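Local coordinates for reticulocyte binding protein (Streptococcus agalactiae COH1, PDB 3FAW), which probably hydrolyses alpha-1,6 branch linkages in pullulan, glycogen and related alpha-glucans at the surface of the streptococcal cell, as a pullulanase, at residues E272-D277 against Q314-L319. Residues are numbered along the deposited sequence; the frame is centred on the assembly and turned at random.
Sequences EAHVRD and QLLPVL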
loop_
_atom_site.group_PDB
_atom_site.type_symbol
_atom_site.label_atom_id
_atom_site.label_comp_id
_atom_site.label_asym_id
_atom_site.label_seq_id
_atom_site.Cartn_x
_atom_site.Cartn_y
_atom_site.Cartn_z
ATOM N N GLU A 272 -6.883 -7.239 5.650
ATOM C CA GLU A 272 -5.550 -6.625 5.774
ATOM C C GLU A 272 -4.809 -7.030 7.052
ATOM O O GLU A 272 -5.183 -6.611 8.149
ATOM C CB GLU A 272 -5.651 -5.097 5.707
ATOM C CG GLU A 272 -4.285 -4.387 5.610
ATOM C CD GLU A 272 -4.323 -2.930 6.044
ATOM O OE1 GLU A 272 -5.113 -2.585 6.945
ATOM O OE2 GLU A 272 -3.547 -2.123 5.490
ATOM N N ALA A 273 -3.738 -7.809 6.890
ATOM C CA ALA A 273 -2.917 -8.282 8.013
ATOM C C ALA A 273 -1.416 -8.008 7.838
ATOM O O ALA A 273 -0.884 -8.021 6.725
ATOM C CB ALA A 273 -3.146 -9.779 8.228
ATOM N N HIS A 274 -0.750 -7.757 8.963
ATOM C CA HIS A 274 0.707 -7.676 9.054
ATOM C C HIS A 274 1.227 -9.049 9.529
ATOM O O HIS A 274 0.664 -9.645 10.450
ATOM C CB HIS A 274 1.064 -6.580 10.059
ATOM C CG HIS A 274 2.514 -6.217 10.104
ATOM N ND1 HIS A 274 3.455 -6.983 10.758
ATOM C CD2 HIS A 274 3.175 -5.137 9.626
ATOM C CE1 HIS A 274 4.637 -6.403 10.656
ATOM N NE2 HIS A 274 4.495 -5.280 9.975
ATOM N N VAL A 275 2.287 -9.545 8.890
ATOM C CA VAL A 275 2.783 -10.913 9.126
ATOM C C VAL A 275 3.254 -11.151 10.565
ATOM O O VAL A 275 3.072 -12.243 11.113
ATOM C CB VAL A 275 3.924 -11.277 8.144
ATOM C CG1 VAL A 275 4.522 -12.642 8.480
ATOM C CG2 VAL A 275 3.409 -11.264 6.711
ATOM N N ARG A 276 3.864 -10.130 11.160
ATOM C CA ARG A 276 4.239 -10.157 12.574
ATOM C C ARG A 276 2.998 -10.188 13.475
ATOM O O ARG A 276 2.843 -11.097 14.297
ATOM C CB ARG A 276 5.097 -8.934 12.917
ATOM C CG ARG A 276 5.565 -8.854 14.369
ATOM C CD ARG A 276 6.576 -9.934 14.680
ATOM N NE ARG A 276 7.161 -9.773 16.011
ATOM C CZ ARG A 276 8.181 -10.485 16.486
ATOM N NH1 ARG A 276 8.766 -11.423 15.747
ATOM N NH2 ARG A 276 8.624 -10.250 17.710
ATOM N N ASP A 277 2.126 -9.193 13.303
ATOM C CA ASP A 277 0.921 -9.034 14.135
ATOM C C ASP A 277 0.129 -10.324 14.293
ATOM O O ASP A 277 -0.324 -10.659 15.389
ATOM C CB ASP A 277 -0.037 -7.995 13.525
ATOM C CG ASP A 277 0.531 -6.585 13.511
ATOM O OD1 ASP A 277 1.656 -6.364 14.010
ATOM O OD2 ASP A 277 -0.168 -5.694 12.981
ATOM N N GLN A 314 -4.589 -9.517 2.370
ATOM C CA GLN A 314 -3.649 -8.450 2.049
ATOM C C GLN A 314 -2.544 -8.372 3.097
ATOM O O GLN A 314 -2.822 -8.210 4.289
ATOM C CB GLN A 314 -4.379 -7.114 1.964
ATOM C CG GLN A 314 -3.496 -5.939 1.564
ATOM C CD GLN A 314 -4.301 -4.687 1.292
ATOM O OE1 GLN A 314 -5.212 -4.685 0.452
ATOM N NE2 GLN A 314 -3.976 -3.608 2.005
ATOM N N LEU A 315 -1.295 -8.486 2.651
ATOM C CA LEU A 315 -0.148 -8.426 3.554
ATOM C C LEU A 315 0.538 -7.069 3.485
ATOM O O LEU A 315 0.872 -6.585 2.400
ATOM C CB LEU A 315 0.867 -9.521 3.222
ATOM C CG LEU A 315 0.351 -10.963 3.293
ATOM C CD1 LEU A 315 1.423 -11.919 2.798
ATOM C CD2 LEU A 315 -0.094 -11.326 4.705
ATOM N N LEU A 316 0.756 -6.466 4.649
ATOM C CA LEU A 316 1.588 -5.267 4.750
ATOM C C LEU A 316 2.977 -5.559 4.163
ATOM O O LEU A 316 3.357 -6.727 4.040
ATOM C CB LEU A 316 1.666 -4.775 6.210
ATOM C CG LEU A 316 0.523 -3.829 6.617
ATOM C CD1 LEU A 316 -0.780 -4.603 6.847
ATOM C CD2 LEU A 316 0.881 -2.983 7.841
ATOM N N PRO A 317 3.733 -4.506 3.785
ATOM C CA PRO A 317 4.953 -4.661 2.987
ATOM C C PRO A 317 5.898 -5.808 3.384
ATOM O O PRO A 317 6.542 -5.758 4.433
ATOM C CB PRO A 317 5.640 -3.299 3.154
ATOM C CG PRO A 317 4.512 -2.359 3.258
ATOM C CD PRO A 317 3.482 -3.086 4.091
ATOM N N VAL A 318 5.962 -6.832 2.534
ATOM C CA VAL A 318 6.864 -7.966 2.733
ATOM C C VAL A 318 8.190 -7.775 1.983
ATOM O O VAL A 318 9.140 -8.528 2.201
ATOM C CB VAL A 318 6.204 -9.321 2.322
ATOM C CG1 VAL A 318 4.937 -9.570 3.138
ATOM C CG2 VAL A 318 5.901 -9.362 0.832
ATOM N N LEU A 319 8.261 -6.777 1.103
ATOM C CA LEU A 319 9.536 -6.428 0.457
ATOM C C LEU A 319 10.469 -5.734 1.449
ATOM O O LEU A 319 10.016 -5.177 2.450
ATOM C CB LEU A 319 9.313 -5.570 -0.786
ATOM C CG LEU A 319 8.670 -6.369 -1.930
ATOM C CD1 LEU A 319 7.779 -5.488 -2.764
ATOM C CD2 LEU A 319 9.717 -7.062 -2.801
HETATM O O HOH W 1 -4.568 -0.954 3.166
HETATM O O HOH W 2 -1.674 -3.534 3.622
HETATM O O HOH W 3 3.427 -7.885 6.819
#
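Glu272 pairs with Gln314 and Ala273 with Leu315 as parallel bridges at the C-terminal ends of two adjacent strands, and Ala273 N donates to Gln314 O in a nearly straight bond (167°). Leu316 N in turn donates to Ala273 O at 3.1 Å. Past the last bridge the direct backbone bonds give way to a water that accepts from Val275 N and donates to Leu316 O.

On the face carrying Glu272 and Gln314, both side chains run out extended, each with CG anti to its backbone N. Carboxylate and amide planes stand 85° apart, and Glu272 OE2 remains 3.8 Å from Gln314 NE2, too far for a direct bond. Two waters close the gap, each donating to Glu272 OE2 and accepting from Gln314 NE2, one of the latter bonds being weak. His573 ND1 also hydrogen-bonds Glu272 OE2, so this buried oxygen is gripped by three partners.

Leu316 points its side chain toward residues 272-274, with CD1 3.4 Å from Ala273 O and also reaching Glu272 CG, while its CD2 meets the edge of the His274 ring, 3.6 Å from CD2 of that ring. His274 NE2 is hydrogen-bonded to Asn343 O, and Tyr342, a ligand of a bound calcium ion, stacks on the ring. Val275 CG2 packs against Leu315 CD2 at 4.0 Å.

These are the first two strands of the eight-stranded TIM barrel characteristic of the alpha-amylase family, whose active site lies at the C-terminal strand ends. Phe298 of helix 295-298 covers Ala273 and Leu315 on the outer face; Glu272 and Gln314 therefore face inward, touching Phe616 of strand 614-618, which closes the barrel beside Glu272, while strand 385-390 continues the sheet beyond Leu315.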